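Local coordinates for periplasmic divalent cation tolerance protein (Xylella fastidiosa, PDB 2NUH) that is of unknown function but is associated with tolerance to divalent cations and may bind copper ions, at residues 35-40 with 55-60; 7-12 with 84-89; 11-16 with 76-81. All blocks are in the same frame, centred on the assembly; numbering follows the deposited sequence.

Interaction 1. Residues 35-40 with 55-60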
loop_
_atom_site.group_PDB
_atom_site.type_symbol
_atom_site.label_atom_id
_atom_site.label_comp_id
_atom_site.label_asym_id
_atom_site.label_seq_id
_atom_site.Cartn_x
_atom_site.Cartn_y
_atom_site.Cartn_z
ATOM N N THR A 35 6.521 -2.277 -1.229
ATOM C CA THR A 35 7.703 -1.485 -1.484
ATOM C C THR A 35 7.500 -0.088 -0.952
ATOM O O THR A 35 6.458 0.527 -1.169
ATOM C CB THR A 35 7.991 -1.450 -2.983
ATOM O OG1 THR A 35 8.220 -2.794 -3.423
ATOM C CG2 THR A 35 9.213 -0.598 -3.306
ATOM N N GLN A 36 8.510 0.403 -0.253
ATOM C CA GLN A 36 8.502 1.746 0.276
ATOM C C GLN A 36 9.453 2.571 -0.539
ATOM O O GLN A 36 10.570 2.133 -0.832
ATOM C CB GLN A 36 9.090 1.767 1.670
ATOM C CG GLN A 36 8.467 0.944 2.710
ATOM C CD GLN A 36 9.418 0.794 3.875
ATOM O OE1 GLN A 36 10.052 1.766 4.330
ATOM N NE2 GLN A 36 9.554 -0.425 4.345
ATOM N N LEU A 37 9.020 3.777 -0.859
ATOM C CA LEU A 37 9.849 4.745 -1.545
ATOM C C LEU A 37 9.963 5.946 -0.613
ATOM O O LEU A 37 8.991 6.657 -0.388
ATOM C CB LEU A 37 9.227 5.120 -2.895
ATOM C CG LEU A 37 8.679 4.001 -3.807
ATOM C CD1 LEU A 37 7.937 4.535 -5.031
ATOM C CD2 LEU A 37 9.784 3.086 -4.259
ATOM N N PRO A 38 11.143 6.146 -0.017
ATOM C CA PRO A 38 11.264 7.210 0.959
ATOM C C PRO A 38 11.500 8.573 0.311
ATOM O O PRO A 38 11.742 8.670 -0.887
ATOM C CB PRO A 38 12.481 6.773 1.805
ATOM C CG PRO A 38 12.889 5.419 1.276
ATOM C CD PRO A 38 12.405 5.402 -0.138
ATOM N N GLY A 39 11.397 9.619 1.118
ATOM C CA GLY A 39 11.729 10.962 0.669
ATOM C C GLY A 39 10.637 11.629 -0.133
ATOM O O GLY A 39 10.858 12.672 -0.739
ATOM N N ALA A 40 9.447 11.040 -0.129
ATOM C CA ALA A 40 8.323 11.610 -0.847
ATOM C C ALA A 40 7.855 12.879 -0.171
ATOM O O ALA A 40 8.003 13.048 1.043
ATOM C CB ALA A 40 7.184 10.599 -0.927
ATOM N N GLU A 55 6.703 12.164 3.305
ATOM C CA GLU A 55 6.059 10.871 3.389
ATOM C C GLU A 55 6.940 9.783 2.822
ATOM O O GLU A 55 7.971 10.043 2.211
ATOM C CB GLU A 55 4.745 10.890 2.614
ATOM C CG GLU A 55 3.717 11.829 3.176
ATOM C CD GLU A 55 2.350 11.508 2.662
ATOM O OE1 GLU A 55 2.113 11.668 1.452
ATOM O OE2 GLU A 55 1.514 11.035 3.449
ATOM N N ILE A 56 6.512 8.555 3.061
ATOM C CA ILE A 56 7.032 7.382 2.386
ATOM C C ILE A 56 5.913 6.900 1.497
ATOM O O ILE A 56 4.777 6.772 1.951
ATOM C CB ILE A 56 7.342 6.271 3.394
ATOM C CG1 ILE A 56 8.206 6.809 4.546
ATOM C CG2 ILE A 56 7.955 5.037 2.707
ATOM C CD1 ILE A 56 9.551 7.294 4.127
ATOM N N GLN A 57 6.216 6.657 0.228
ATOM C CA GLN A 57 5.236 6.120 -0.684
ATOM C C GLN A 57 5.261 4.613 -0.587
ATOM O O GLN A 57 6.333 4.008 -0.595
ATOM C CB GLN A 57 5.547 6.574 -2.115
ATOM C CG GLN A 57 4.619 5.975 -3.159
ATOM C CD GLN A 57 3.247 6.576 -3.115
ATOM O OE1 GLN A 57 2.234 5.863 -3.026
ATOM N NE2 GLN A 57 3.193 7.882 -3.162
ATOM N N LEU A 58 4.083 4.008 -0.483
ATOM C CA LEU A 58 3.987 2.564 -0.460
ATOM C C LEU A 58 3.388 2.062 -1.743
ATOM O O LEU A 58 2.479 2.680 -2.308
ATOM C CB LEU A 58 3.109 2.082 0.695
ATOM C CG LEU A 58 3.519 2.485 2.106
ATOM C CD1 LEU A 58 2.518 1.837 3.038
ATOM C CD2 LEU A 58 4.913 2.012 2.431
ATOM N N LEU A 59 3.926 0.939 -2.194
ATOM C CA LEU A 59 3.388 0.204 -3.321
ATOM C C LEU A 59 3.143 -1.188 -2.804
ATOM O O LEU A 59 4.075 -1.936 -2.529
ATOM C CB LEU A 59 4.374 0.147 -4.492
ATOM C CG LEU A 59 4.736 1.424 -5.229
ATOM C CD1 LEU A 59 5.812 1.113 -6.237
ATOM C CD2 LEU A 59 3.532 1.980 -5.934
ATOM N N ILE A 60 1.876 -1.520 -2.655
ATOM C CA ILE A 60 1.479 -2.768 -2.035
ATOM C C ILE A 60 1.007 -3.698 -3.122
ATOM O O ILE A 60 0.113 -3.350 -3.880
ATOM C CB ILE A 60 0.350 -2.510 -1.049
ATOM C CG1 ILE A 60 0.859 -1.617 0.069
ATOM C CG2 ILE A 60 -0.162 -3.806 -0.462
ATOM C CD1 ILE A 60 -0.237 -0.836 0.757
HETATM O O HOH W 1 10.083 11.158 3.740
#
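T35 faces L59 and L37 faces Q57 as hydrogen-bonded pairs of two antiparallel strands whose directions differ by 154°, while Q36 and L58 form the non-hydrogen-bonded pair between them. Each hydrogen-bonded pair is closed by two backbone bonds, among them L37 N to Q57 O at 2.7 Å. Beyond L37 the register slips by one residue, a beta bulge in which G39 takes a positive phi of 80°. The pairing resumes at A40: E55 N bonds to A40 O at 2.8 Å, and the return bond from A40 N to E55 O is weak. A water at the bulge donates to E55 O (2.8 Å) and accepts only a weak bond from G39 N.

On the face of Q36 and L58, the CG of Q36 lies alongside L58 CD2 at 3.7 Å. I56 branches across its neighbours: CG2, anti to the backbone N, packs on Q36 CB at 3.6 Å, whereas CG1 turns to the other side and carries CD1 to P38 CA, also at 3.6 Å. The other face holds T35, L37, Q57 and L59, with L37 CB 4.0 Å from Q57 CB.

Helix 15-27 covers the first face, receiving Q36 at A18 and S22, I56 at L15 and L58 at I21. Along its far edge, strand 50-63 bonds to strand 5-12 through I56, L58 and I60.

Interaction 2. Residues 7-12 with 84-89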
loop_
_atom_site.group_PDB
_atom_site.type_symbol
_atom_site.label_atom_id
_atom_site.label_comp_id
_atom_site.label_asym_id
_atom_site.label_seq_id
_atom_site.Cartn_x
_atom_site.Cartn_y
_atom_site.Cartn_z
ATOM N N LEU A 7 -2.113 -3.324 -7.491
ATOM C CA LEU A 7 -1.086 -2.515 -6.881
ATOM C C LEU A 7 -1.817 -1.450 -6.095
ATOM O O LEU A 7 -2.596 -0.687 -6.665
ATOM C CB LEU A 7 -0.237 -1.859 -7.974
ATOM C CG LEU A 7 0.988 -1.006 -7.655
ATOM C CD1 LEU A 7 1.953 -1.719 -6.737
ATOM C CD2 LEU A 7 1.670 -0.648 -8.952
ATOM N N ILE A 8 -1.587 -1.405 -4.790
ATOM C CA ILE A 8 -2.212 -0.380 -3.965
ATOM C C ILE A 8 -1.183 0.658 -3.613
ATOM O O ILE A 8 -0.105 0.319 -3.144
ATOM C CB ILE A 8 -2.776 -0.967 -2.663
ATOM C CG1 ILE A 8 -3.787 -2.070 -2.983
ATOM C CG2 ILE A 8 -3.417 0.128 -1.810
ATOM C CD1 ILE A 8 -4.198 -2.864 -1.761
ATOM N N PHE A 9 -1.540 1.916 -3.852
ATOM C CA PHE A 9 -0.718 3.045 -3.470
ATOM C C PHE A 9 -1.220 3.582 -2.156
ATOM O O PHE A 9 -2.409 3.792 -1.976
ATOM C CB PHE A 9 -0.809 4.144 -4.525
ATOM C CG PHE A 9 -0.226 3.762 -5.844
ATOM C CD1 PHE A 9 1.009 4.256 -6.238
ATOM C CD2 PHE A 9 -0.911 2.921 -6.703
ATOM C CE1 PHE A 9 1.553 3.901 -7.472
ATOM C CE2 PHE A 9 -0.382 2.568 -7.933
ATOM C CZ PHE A 9 0.861 3.053 -8.305
ATOM N N SER A 10 -0.294 3.814 -1.240
ATOM C CA SER A 10 -0.600 4.515 -0.010
ATOM C C SER A 10 0.613 5.336 0.342
ATOM O O SER A 10 1.661 5.171 -0.264
ATOM C CB SER A 10 -0.898 3.530 1.117
ATOM O OG SER A 10 -1.350 4.225 2.264
ATOM N N THR A 11 0.481 6.236 1.299
ATOM C CA THR A 11 1.644 6.923 1.820
ATOM C C THR A 11 1.577 6.880 3.318
ATOM O O THR A 11 0.491 6.744 3.886
ATOM C CB THR A 11 1.717 8.389 1.388
ATOM O OG1 THR A 11 0.558 9.079 1.857
ATOM C CG2 THR A 11 1.794 8.515 -0.104
ATOM N N CYS A 12 2.724 6.983 3.961
ATOM C CA CYS A 12 2.737 7.112 5.410
ATOM C C CYS A 12 3.737 8.162 5.789
ATOM O O CYS A 12 4.608 8.509 5.003
ATOM C CB CYS A 12 3.092 5.830 6.157
ATOM S SG CYS A 12 4.386 4.903 5.416
ATOM N N GLU A 84 -4.227 7.616 2.048
ATOM C CA GLU A 84 -4.290 7.240 0.659
ATOM C C GLU A 84 -4.383 5.728 0.556
ATOM O O GLU A 84 -3.608 4.994 1.180
ATOM C CB GLU A 84 -3.036 7.742 -0.041
ATOM C CG GLU A 84 -2.888 7.287 -1.483
ATOM C CD GLU A 84 -1.549 7.689 -2.033
ATOM O OE1 GLU A 84 -0.705 6.813 -2.265
ATOM O OE2 GLU A 84 -1.331 8.900 -2.183
ATOM N N ALA A 85 -5.343 5.252 -0.219
ATOM C CA ALA A 85 -5.399 3.830 -0.487
ATOM C C ALA A 85 -6.140 3.691 -1.785
ATOM O O ALA A 85 -7.354 3.759 -1.829
ATOM C CB ALA A 85 -6.101 3.074 0.627
ATOM N N ILE A 86 -5.379 3.567 -2.860
ATOM C CA ILE A 86 -5.982 3.458 -4.173
ATOM C C ILE A 86 -5.337 2.295 -4.884
ATOM O O ILE A 86 -4.119 2.145 -4.858
ATOM C CB ILE A 86 -5.822 4.742 -4.995
ATOM C CG1 ILE A 86 -4.372 5.231 -4.974
ATOM C CG2 ILE A 86 -6.748 5.819 -4.445
ATOM C CD1 ILE A 86 -4.110 6.465 -5.826
ATOM N N ALA A 87 -6.168 1.452 -5.478
ATOM C CA ALA A 87 -5.689 0.210 -6.062
ATOM C C ALA A 87 -5.850 0.268 -7.548
ATOM O O ALA A 87 -6.885 0.704 -8.065
ATOM C CB ALA A 87 -6.442 -0.993 -5.488
ATOM N N VAL A 88 -4.809 -0.180 -8.233
ATOM C CA VAL A 88 -4.810 -0.214 -9.675
ATOM C C VAL A 88 -4.679 -1.676 -10.075
ATOM O O VAL A 88 -3.829 -2.399 -9.558
ATOM C CB VAL A 88 -3.644 0.602 -10.226
ATOM C CG1 VAL A 88 -3.583 0.464 -11.713
ATOM C CG2 VAL A 88 -3.778 2.056 -9.832
ATOM N N GLN A 89 -5.550 -2.112 -10.971
ATOM C CA GLN A 89 -5.479 -3.464 -11.495
ATOM C C GLN A 89 -4.276 -3.626 -12.413
ATOM O O GLN A 89 -4.038 -2.801 -13.294
ATOM C CB GLN A 89 -6.751 -3.806 -12.265
ATOM C CG GLN A 89 -6.828 -5.279 -12.636
ATOM C CD GLN A 89 -8.128 -5.657 -13.294
ATOM O OE1 GLN A 89 -8.507 -6.828 -13.297
ATOM N NE2 GLN A 89 -8.828 -4.674 -13.849
HETATM O O HOH W 2 -1.718 8.239 3.076
#
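F9 and I8 place their side chains on the two faces of this antiparallel pairing, and each finds an apolar partner on the strand opposite. The CB of F9 rests against I86 CG1 at 3.8 Å. That methylene sits in the hindered place between the backbone N and carbonyl carbon of I86 (chi1 49°), which swings it toward F9. Farther out, the CE2 corner of the phenyl ring meets V88 CG2 at 3.9 Å, the two side chains passing at a slant, and I86 O lies near the ring plane at its edge. On the reverse face, I8 CG1 touches A87 CB at 3.8 Å, where the backbones come nearest.

Between these faces run four backbone hydrogen bonds, two closing the L7-V88 pair and two the F9-I86 pair. The longest joins I86 N to F9 O at 3.1 Å, in the last of the paired positions. One residue farther along strand 5-12, S10 OG, anti to its own N at -173°, donates to E84 O at 2.6 Å, lying in the carbonyl plane. E84 lays its extended chain across the strand, over S10, and meets T11 at about a right angle, with OE1 3.7 Å from T11 CG2. A water finishes this polar edge, donating to T11 OG1 and accepting from E84 N; T11 OG1 is also bonded to E55.

Strand 5-12 is flanked by strand 86-89 along one edge and strand 50-63 along the other, where F9 packs on L59. Helix 67-77 lies over the opposite face, with I8 on A70, S10 on L74, and A85 on I71 and L74.

Interaction 3. Residues 11-16 with 76-81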
loop_
_atom_site.group_PDB
_atom_site.type_symbol
_atom_site.label_atom_id
_atom_site.label_comp_id
_atom_site.label_asym_id
_atom_site.label_seq_id
_atom_site.Cartn_x
_atom_site.Cartn_y
_atom_site.Cartn_z
ATOM N N THR A 11 0.481 6.236 1.299
ATOM C CA THR A 11 1.644 6.923 1.820
ATOM C C THR A 11 1.577 6.880 3.318
ATOM O O THR A 11 0.491 6.744 3.886
ATOM C CB THR A 11 1.717 8.389 1.388
ATOM O OG1 THR A 11 0.558 9.079 1.857
ATOM C CG2 THR A 11 1.794 8.515 -0.104
ATOM N N CYS A 12 2.724 6.983 3.961
ATOM C CA CYS A 12 2.737 7.112 5.410
ATOM C C CYS A 12 3.737 8.162 5.789
ATOM O O CYS A 12 4.608 8.509 5.003
ATOM C CB CYS A 12 3.092 5.830 6.157
ATOM S SG CYS A 12 4.386 4.903 5.416
ATOM N N PRO A 13 3.607 8.688 7.004
ATOM C CA PRO A 13 4.414 9.838 7.375
ATOM C C PRO A 13 5.878 9.530 7.634
ATOM O O PRO A 13 6.711 10.440 7.566
ATOM C CB PRO A 13 3.756 10.331 8.658
ATOM C CG PRO A 13 3.070 9.136 9.224
ATOM C CD PRO A 13 2.644 8.306 8.051
ATOM N N ASP A 14 6.206 8.287 7.964
ATOM C CA ASP A 14 7.596 8.007 8.286
ATOM C C ASP A 14 7.968 6.560 8.171
ATOM O O ASP A 14 7.144 5.733 7.796
ATOM C CB ASP A 14 7.901 8.481 9.699
ATOM C CG ASP A 14 7.070 7.778 10.751
ATOM O OD1 ASP A 14 6.401 6.749 10.474
ATOM O OD2 ASP A 14 7.095 8.264 11.890
ATOM N N LEU A 15 9.214 6.252 8.511
ATOM C CA LEU A 15 9.709 4.900 8.343
ATOM C C LEU A 15 9.053 3.866 9.263
ATOM O O LEU A 15 8.726 2.795 8.790
ATOM C CB LEU A 15 11.248 4.826 8.372
ATOM C CG LEU A 15 11.967 5.560 7.223
ATOM C CD1 LEU A 15 13.453 5.719 7.522
ATOM C CD2 LEU A 15 11.760 4.912 5.853
ATOM N N PRO A 16 8.859 4.160 10.569
ATOM C CA PRO A 16 8.195 3.117 11.337
ATOM C C PRO A 16 6.815 2.788 10.819
ATOM O O PRO A 16 6.468 1.621 10.733
ATOM C CB PRO A 16 8.111 3.709 12.752
ATOM C CG PRO A 16 9.219 4.682 12.784
ATOM C CD PRO A 16 9.237 5.293 11.429
ATOM N N ALA A 76 -6.117 0.301 9.656
ATOM C CA ALA A 76 -6.067 -0.013 11.075
ATOM C C ALA A 76 -4.694 0.305 11.643
ATOM O O ALA A 76 -4.540 0.528 12.842
ATOM C CB ALA A 76 -6.397 -1.477 11.289
ATOM N N LEU A 77 -3.694 0.306 10.772
ATOM C CA LEU A 77 -2.318 0.493 11.202
ATOM C C LEU A 77 -1.838 1.891 10.930
ATOM O O LEU A 77 -0.696 2.225 11.228
ATOM C CB LEU A 77 -1.411 -0.462 10.439
ATOM C CG LEU A 77 -1.676 -1.947 10.657
ATOM C CD1 LEU A 77 -0.932 -2.764 9.613
ATOM C CD2 LEU A 77 -1.277 -2.340 12.064
ATOM N N HIS A 78 -2.688 2.710 10.339
ATOM C CA HIS A 78 -2.187 3.939 9.767
ATOM C C HIS A 78 -2.216 5.102 10.731
ATOM O O HIS A 78 -3.190 5.275 11.447
ATOM C CB HIS A 78 -2.996 4.307 8.546
ATOM C CG HIS A 78 -2.177 4.976 7.505
ATOM N ND1 HIS A 78 -1.766 6.281 7.619
ATOM C CD2 HIS A 78 -1.644 4.502 6.356
ATOM C CE1 HIS A 78 -1.030 6.595 6.564
ATOM N NE2 HIS A 78 -0.946 5.536 5.784
ATOM N N PRO A 79 -1.147 5.910 10.756
ATOM C CA PRO A 79 -1.195 7.147 11.516
ATOM C C PRO A 79 -2.283 8.095 11.081
ATOM O O PRO A 79 -2.804 8.847 11.893
ATOM C CB PRO A 79 0.153 7.795 11.201
ATOM C CG PRO A 79 1.043 6.652 10.955
ATOM C CD PRO A 79 0.197 5.665 10.203
ATOM N N TYR A 80 -2.601 8.103 9.792
ATOM C CA TYR A 80 -3.562 9.065 9.298
ATOM C C TYR A 80 -4.975 8.568 9.475
ATOM O O TYR A 80 -5.257 7.383 9.301
ATOM C CB TYR A 80 -3.382 9.335 7.810
ATOM C CG TYR A 80 -2.030 9.836 7.372
ATOM C CD1 TYR A 80 -1.136 10.423 8.256
ATOM C CD2 TYR A 80 -1.667 9.732 6.042
ATOM C CE1 TYR A 80 0.093 10.878 7.819
ATOM C CE2 TYR A 80 -0.447 10.185 5.593
ATOM C CZ TYR A 80 0.431 10.750 6.485
ATOM O OH TYR A 80 1.646 11.195 6.027
ATOM N N ARG A 81 -5.864 9.503 9.781
ATOM C CA ARG A 81 -7.283 9.207 9.845
ATOM C C ARG A 81 -7.820 8.808 8.483
ATOM O O ARG A 81 -8.679 7.944 8.385
ATOM C CB ARG A 81 -8.046 10.413 10.397
ATOM C CG ARG A 81 -9.558 10.220 10.479
ATOM C CD ARG A 81 -10.223 11.177 11.469
ATOM N NE ARG A 81 -11.661 11.283 11.218
ATOM C CZ ARG A 81 -12.592 11.457 12.155
ATOM N NH1 ARG A 81 -12.262 11.531 13.438
ATOM N NH2 ARG A 81 -13.871 11.538 11.802
#
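H78 bonds to T11 in a polar and apolar contact between the end of strand 5-12, with its turn into helix 15-27, and the loop after helix 67-77. The imidazole NE2 donates to T11 O at 2.7 Å; the acceptor lies in the ring plane, although the N-H points to it with an angle of only 134°. At the other ring nitrogen, ND1 accepts a straighter bond from Y80 N at 3.0 Å, again in plane. Gripped on both nitrogens, the ring is fixed in rotation and ties the turn at residues 78-80 to the strand end.

P13 packs against both P79 and Y80. Its CG touches P79 CG at 3.6 Å, the pyrrolidine rings crossing at a slant, and its CD approaches Y80 CE1 at 3.6 Å. The phenol continues past P13, with OH 3.5 Å from P13 CB, and bonds to the carboxylate of E55. Just beyond, D14 is the N-cap of helix 15-27, its side chain capping a backbone N of the first turn, with OD1 also bonded to S17 OG. The arrangement joins a strand-to-helix turn to the exit of the second helix, as expected in the ferredoxin-like fold of CutA proteins.

Overall arrangement
From the N terminus, strand 5-12 supplies the first partner of both interaction 2 and interaction 3, which share T11 and C12. Interaction 1 falls within the chain spanned by each of them and closes a short excursion through strand 40-45 and the turn into strand 50-63. Interaction 3 then brings the exit of helix 67-77 back to the end of strand 5-12, and interaction 2, starting from the same stretch but with its second partner later in the chain, returns strand 86-89 to its edge. Strand 5-12 thus lies between the strands of interactions 1 and 2, with L58 N bonded to S10 O. The carboxylate of E55, in interaction 1, is the point common to all three.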